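Local atomic coordinates of ubiquitin-like-specific protease 2 (Saccharomyces cerevisiae, PDB entry 5LNB), a protein that removes the ubiquitin-like modifier SUMO from its target proteins, acting as a cysteine protease of the peptidase C48 family. Residues Ile115-Ser120 against Arg173-Ile178; Asp165-Thr170 against Ser213-His218. One frame throughout, in Å; residues are numbered along the deposited sequence.

Interaction 1: residues Ile115-Ser120 against Arg173-Ile178; sequences IPINIS and REIDPI. With ACT (acetate ion), chain B.
Ile117 meets Ile175 and Ile178 through its terminal methyl. CD1 of Ile117 lies 3.9 Å from CD1 of Ile175, and the two side chains cross at about a right angle. Toward Ile178 the approach is tip to tip, with 4.1 Å between the CD1 atoms. Ile175 reaches in by a bend in its chain: chi2 of -52° swings CD1 toward the strand. At one end of the row, Ile115 CD1 sits 4.3 Å from Ile178 CG2. At the other, Ile119 CD1 lies against the aliphatic part of Glu174, 3.6 Å from CG. The carboxylate of Glu174 turns elsewhere, to a hydrogen bond between OE1 and ND1 of His171 and a charge pairing of OE2 with Arg173. Tyr84 of helix 82-87 also touches Ile117, Ile119 and Ile178, and its OH bonds to Glu174 O.

Asn118 lies on the other face of the strand and touches Trp48 and Trp123. With CG anti to the backbone N (chi1 167°), its amide reaches Asp51 and an acetate, probably from the crystallisation liquor. ND2 donates weakly to Asp51. Asn118 ND2 lies 2.5 Å from acetate OXT; this bent bond (139°) is unusually short and its detail doubtful. With an alanine here, Asp51 would probably lose this donor, and a gap would open beside the tryptophans. No hydrogen bond joins strand 115-119 to helix 173-178, so methyl packing and burial of apolar surface hold them together.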
loop_
_atom_site.group_PDB
_atom_site.type_symbol
_atom_site.label_atom_id
_atom_site.label_comp_id
_atom_site.label_asym_id
_atom_site.label_seq_id
_atom_site.Cartn_x
_atom_site.Cartn_y
_atom_site.Cartn_z
ATOM N N ILE A 115 -4.747 -1.415 -1.230
ATOM C CA ILE A 115 -4.913 -2.501 -0.266
ATOM C C ILE A 115 -3.673 -3.385 -0.234
ATOM O O ILE A 115 -3.513 -4.255 -1.104
ATOM C CB ILE A 115 -6.162 -3.333 -0.579
ATOM C CG1 ILE A 115 -7.396 -2.432 -0.620
ATOM C CG2 ILE A 115 -6.317 -4.450 0.451
ATOM C CD1 ILE A 115 -8.663 -3.163 -1.015
ATOM N N PRO A 116 -2.771 -3.196 0.730
ATOM C CA PRO A 116 -1.663 -4.149 0.889
ATOM C C PRO A 116 -2.153 -5.453 1.506
ATOM O O PRO A 116 -3.059 -5.465 2.344
ATOM C CB PRO A 116 -0.675 -3.414 1.801
ATOM C CG PRO A 116 -1.435 -2.322 2.428
ATOM C CD PRO A 116 -2.585 -1.973 1.526
ATOM N N ILE A 117 -1.546 -6.561 1.076
ATOM C CA ILE A 117 -2.031 -7.901 1.386
ATOM C C ILE A 117 -0.900 -8.704 2.012
ATOM O O ILE A 117 0.171 -8.859 1.410
ATOM C CB ILE A 117 -2.584 -8.606 0.133
ATOM C CG1 ILE A 117 -3.846 -7.870 -0.338
ATOM C CG2 ILE A 117 -2.856 -10.080 0.412
ATOM C CD1 ILE A 117 -4.443 -8.396 -1.622
ATOM N N ASN A 118 -1.141 -9.228 3.209
ATOM C CA ASN A 118 -0.149 -9.972 3.975
ATOM C C ASN A 118 -0.720 -11.354 4.243
ATOM O O ASN A 118 -1.619 -11.504 5.075
ATOM C CB ASN A 118 0.184 -9.238 5.274
ATOM C CG ASN A 118 0.972 -10.094 6.251
ATOM O OD1 ASN A 118 1.617 -11.070 5.870
ATOM N ND2 ASN A 118 0.927 -9.725 7.525
ATOM N N ILE A 119 -0.218 -12.360 3.531
ATOM C CA ILE A 119 -0.682 -13.735 3.689
ATOM C C ILE A 119 0.523 -14.635 3.895
ATOM O O ILE A 119 1.444 -14.642 3.068
ATOM C CB ILE A 119 -1.499 -14.216 2.477
ATOM C CG1 ILE A 119 -2.765 -13.374 2.296
ATOM C CG2 ILE A 119 -1.866 -15.684 2.655
ATOM C CD1 ILE A 119 -3.575 -13.771 1.057
ATOM N N SER A 120 0.512 -15.401 4.983
ATOM C CA SER A 120 1.583 -16.362 5.274
ATOM C C SER A 120 2.955 -15.781 4.944
ATOM O O SER A 120 3.770 -16.390 4.250
ATOM C CB SER A 120 1.363 -17.668 4.520
ATOM O OG SER A 120 0.103 -18.225 4.843
ATOM N N ARG A 173 -7.353 -16.225 -6.647
ATOM C CA ARG A 173 -8.037 -16.714 -5.453
ATOM C C ARG A 173 -8.035 -15.678 -4.331
ATOM O O ARG A 173 -9.037 -15.526 -3.623
ATOM C CB ARG A 173 -7.404 -18.015 -4.969
ATOM C CG ARG A 173 -7.901 -19.261 -5.686
ATOM C CD ARG A 173 -7.295 -20.529 -5.091
ATOM N NE ARG A 173 -5.843 -20.583 -5.270
ATOM C CZ ARG A 173 -4.957 -20.271 -4.329
ATOM N NH1 ARG A 173 -5.370 -19.889 -3.127
ATOM N NH2 ARG A 173 -3.656 -20.344 -4.590
ATOM N N GLU A 174 -6.917 -14.970 -4.135
ATOM C CA GLU A 174 -6.826 -13.997 -3.044
ATOM C C GLU A 174 -7.533 -12.686 -3.359
ATOM O O GLU A 174 -7.902 -11.963 -2.433
ATOM C CB GLU A 174 -5.360 -13.681 -2.698
ATOM C CG GLU A 174 -4.555 -14.868 -2.199
ATOM C CD GLU A 174 -4.022 -15.733 -3.333
ATOM O OE1 GLU A 174 -3.425 -15.173 -4.277
ATOM O OE2 GLU A 174 -4.201 -16.969 -3.284
ATOM N N ILE A 175 -7.704 -12.344 -4.633
ATOM C CA ILE A 175 -8.401 -11.115 -4.978
ATOM C C ILE A 175 -9.913 -11.304 -5.023
ATOM O O ILE A 175 -10.655 -10.314 -4.939
ATOM C CB ILE A 175 -7.887 -10.566 -6.320
ATOM C CG1 ILE A 175 -6.425 -10.129 -6.178
ATOM C CG2 ILE A 175 -8.796 -9.447 -6.844
ATOM C CD1 ILE A 175 -6.162 -9.202 -5.025
ATOM N N ASP A 176 -10.393 -12.543 -5.132
ATOM C CA ASP A 176 -11.832 -12.765 -5.195
ATOM C C ASP A 176 -12.563 -12.210 -3.977
ATOM O O ASP A 176 -13.646 -11.639 -4.154
ATOM C CB ASP A 176 -12.130 -14.260 -5.387
ATOM C CG ASP A 176 -13.624 -14.565 -5.400
ATOM O OD1 ASP A 176 -14.176 -14.930 -4.333
ATOM O OD2 ASP A 176 -14.257 -14.405 -6.472
ATOM N N PRO A 177 -12.055 -12.348 -2.749
ATOM C CA PRO A 177 -12.739 -11.705 -1.615
ATOM C C PRO A 177 -12.869 -10.204 -1.779
ATOM O O PRO A 177 -13.813 -9.610 -1.250
ATOM C CB PRO A 177 -11.846 -12.064 -0.419
ATOM C CG PRO A 177 -11.165 -13.322 -0.827
ATOM C CD PRO A 177 -10.952 -13.219 -2.312
ATOM N N ILE A 178 -11.949 -9.562 -2.495
ATOM C CA ILE A 178 -12.067 -8.121 -2.671
ATOM C C ILE A 178 -13.167 -7.804 -3.670
ATOM O O ILE A 178 -13.890 -6.812 -3.517
ATOM C CB ILE A 178 -10.718 -7.504 -3.082
ATOM C CG1 ILE A 178 -9.658 -7.797 -2.014
ATOM C CG2 ILE A 178 -10.874 -5.996 -3.293
ATOM C CD1 ILE A 178 -8.286 -7.251 -2.337
HETATM C C ACT B . 1.775 -12.629 9.329
HETATM O O ACT B . 1.962 -13.228 8.235
HETATM O OXT ACT B . 1.170 -11.532 9.297
HETATM C CH3 ACT B . 2.237 -13.184 10.644
#

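Interaction 2: residues Asp165-Thr170 against Ser213-His218; sequences DSLRQT and SDCGVH
This contact lies at what is probably the catalytic centre of the C48 protease domain. Cys215 sits near the start of helix 215-228 and touches His122, and Asp165 OD1 is hydrogen-bonded to His122 NE2. This arrangement is consistent with the Cys-His-Asp triad of the family. Ser166 and Leu167 both pack against the thiol of Cys215. Leu167 brings its branch point to SG of Cys215, 3.6 Å from CG, with both methyls close behind. Ser166 OG lies 3.4 Å from the same SG. With chi1 of 53°, OG falls between the backbone N and the carbonyl carbon and faces the cysteine, while CB rests over one face of the His218 ring. This is a CH-pi contact, 3.9 Å from CB of Ser166 to the centroid of that ring and 25° off its normal. ND1 of His218 is hydrogen-bonded to Arg261, which probably limits rotation of the ring.

Asp165 closes an Asx turn: Leu167 N donates to its OD1 over 2.9 Å, meeting the oxygen from above the carboxylate plane. OD2 of Asp165 is hydrogen-bonded to His171 NE2. A water accepts from Ser166 N and bonds weakly to Cys215 O. The loop 165-170 leaves strand 159-164, meets the start of helix 215-228 and strand 122-129 at His122, and leads to helix 172-190.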
loop_
_atom_site.group_PDB
_atom_site.type_symbol
_atom_site.label_atom_id
_atom_site.label_comp_id
_atom_site.label_asym_id
_atom_site.label_seq_id
_atom_site.Cartn_x
_atom_site.Cartn_y
_atom_site.Cartn_z
ATOM N N ASP A 165 3.043 -8.083 -7.602
ATOM C CA ASP A 165 3.719 -9.009 -6.705
ATOM C C ASP A 165 5.137 -9.204 -7.220
ATOM O O ASP A 165 5.326 -9.497 -8.402
ATOM C CB ASP A 165 2.968 -10.348 -6.663
ATOM C CG ASP A 165 3.578 -11.352 -5.698
ATOM O OD1 ASP A 165 4.562 -11.032 -4.994
ATOM O OD2 ASP A 165 3.046 -12.480 -5.638
ATOM N N SER A 166 6.124 -9.040 -6.341
ATOM C CA SER A 166 7.503 -9.257 -6.745
ATOM C C SER A 166 7.809 -10.731 -6.968
ATOM O O SER A 166 8.800 -11.043 -7.634
ATOM C CB SER A 166 8.466 -8.668 -5.710
ATOM O OG SER A 166 8.173 -9.159 -4.416
ATOM N N LEU A 167 6.995 -11.642 -6.437
ATOM C CA LEU A 167 7.144 -13.054 -6.773
ATOM C C LEU A 167 6.393 -13.366 -8.068
ATOM O O LEU A 167 5.525 -12.608 -8.514
ATOM C CB LEU A 167 6.647 -13.949 -5.635
ATOM C CG LEU A 167 7.341 -13.713 -4.283
ATOM C CD1 LEU A 167 6.852 -14.689 -3.215
ATOM C CD2 LEU A 167 8.876 -13.776 -4.414
ATOM N N ARG A 168 6.738 -14.503 -8.677
ATOM C CA ARG A 168 6.155 -14.885 -9.965
ATOM C C ARG A 168 4.848 -15.645 -9.725
ATOM O O ARG A 168 4.758 -16.867 -9.855
ATOM C CB ARG A 168 7.160 -15.695 -10.778
ATOM C CG ARG A 168 8.329 -14.849 -11.291
ATOM C CD ARG A 168 9.383 -15.687 -11.990
ATOM N NE ARG A 168 8.837 -16.365 -13.163
ATOM C CZ ARG A 168 9.107 -16.030 -14.422
ATOM N NH1 ARG A 168 9.928 -15.022 -14.684
ATOM N NH2 ARG A 168 8.560 -16.713 -15.421
ATOM N N GLN A 169 3.808 -14.887 -9.382
ATOM C CA GLN A 169 2.534 -15.460 -8.976
ATOM C C GLN A 169 1.389 -14.555 -9.410
ATOM O O GLN A 169 1.533 -13.332 -9.488
ATOM C CB GLN A 169 2.441 -15.653 -7.458
ATOM C CG GLN A 169 3.490 -16.553 -6.849
ATOM C CD GLN A 169 3.299 -16.736 -5.351
ATOM O OE1 GLN A 169 2.251 -16.400 -4.793
ATOM N NE2 GLN A 169 4.317 -17.264 -4.693
ATOM N N THR A 170 0.239 -15.179 -9.647
ATOM C CA THR A 170 -1.019 -14.504 -9.912
ATOM C C THR A 170 -1.982 -14.832 -8.774
ATOM O O THR A 170 -1.845 -15.864 -8.109
ATOM C CB THR A 170 -1.593 -14.933 -11.265
ATOM O OG1 THR A 170 -1.894 -16.333 -11.226
ATOM C CG2 THR A 170 -0.571 -14.677 -12.384
ATOM N N SER A 213 10.972 -12.823 1.681
ATOM C CA SER A 213 11.143 -11.900 2.799
ATOM C C SER A 213 11.464 -10.475 2.354
ATOM O O SER A 213 11.338 -9.556 3.167
ATOM C CB SER A 213 12.224 -12.422 3.748
ATOM O OG SER A 213 13.510 -12.423 3.149
ATOM N N ASP A 214 11.860 -10.263 1.090
ATOM C CA ASP A 214 11.962 -8.916 0.527
ATOM C C ASP A 214 10.635 -8.375 -0.017
ATOM O O ASP A 214 10.579 -7.199 -0.399
ATOM C CB ASP A 214 12.989 -8.860 -0.614
ATOM C CG ASP A 214 14.447 -8.874 -0.131
ATOM O OD1 ASP A 214 14.723 -8.534 1.045
ATOM O OD2 ASP A 214 15.322 -9.226 -0.956
ATOM N N CYS A 215 9.579 -9.192 -0.087
ATOM C CA CYS A 215 8.329 -8.737 -0.703
ATOM C C CYS A 215 7.796 -7.453 -0.072
ATOM O O CYS A 215 7.269 -6.581 -0.774
ATOM C CB CYS A 215 7.271 -9.832 -0.612
ATOM S SG CYS A 215 7.582 -11.174 -1.734
ATOM N N GLY A 216 7.909 -7.318 1.250
ATOM C CA GLY A 216 7.404 -6.114 1.892
ATOM C C GLY A 216 8.097 -4.853 1.409
ATOM O O GLY A 216 7.466 -3.796 1.308
ATOM N N VAL A 217 9.396 -4.950 1.098
ATOM C CA VAL A 217 10.156 -3.815 0.580
ATOM C C VAL A 217 9.703 -3.470 -0.833
ATOM O O VAL A 217 9.625 -2.295 -1.205
ATOM C CB VAL A 217 11.671 -4.120 0.625
ATOM C CG1 VAL A 217 12.481 -3.007 -0.037
ATOM C CG2 VAL A 217 12.142 -4.327 2.052
ATOM N N HIS A 218 9.415 -4.487 -1.650
ATOM C CA HIS A 218 8.922 -4.234 -2.998
ATOM C C HIS A 218 7.540 -3.596 -2.980
ATOM O O HIS A 218 7.260 -2.710 -3.792
ATOM C CB HIS A 218 8.906 -5.524 -3.805
ATOM C CG HIS A 218 10.269 -5.980 -4.206
ATOM N ND1 HIS A 218 10.891 -5.535 -5.351
ATOM C CD2 HIS A 218 11.141 -6.821 -3.601
ATOM C CE1 HIS A 218 12.083 -6.092 -5.442
ATOM N NE2 HIS A 218 12.260 -6.873 -4.390
HETATM O O HOH W 1 5.601 -8.020 -3.463
#

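Overall arrangement
Both contacts are largely buried and lie within the Ulp1-type catalytic domain, with centres about 13 Å apart. Interaction 1 packs helix 172-190 against strand 112-119 of the mixed sheet, mostly through isoleucine methyls. Interaction 2 joins a loop to a helix beside the probable active site, where a thiol, a hydroxyl, an imidazole ring and a water gather. The loop 165-170 of interaction 2 runs almost directly into the helix of interaction 1. His171, between them, bonds to both Asp165 and Glu174. The neighbouring strands 112-119 and 122-129 link them further: Ile117 of interaction 1 packs on Phe124, as does Asp165 of interaction 2.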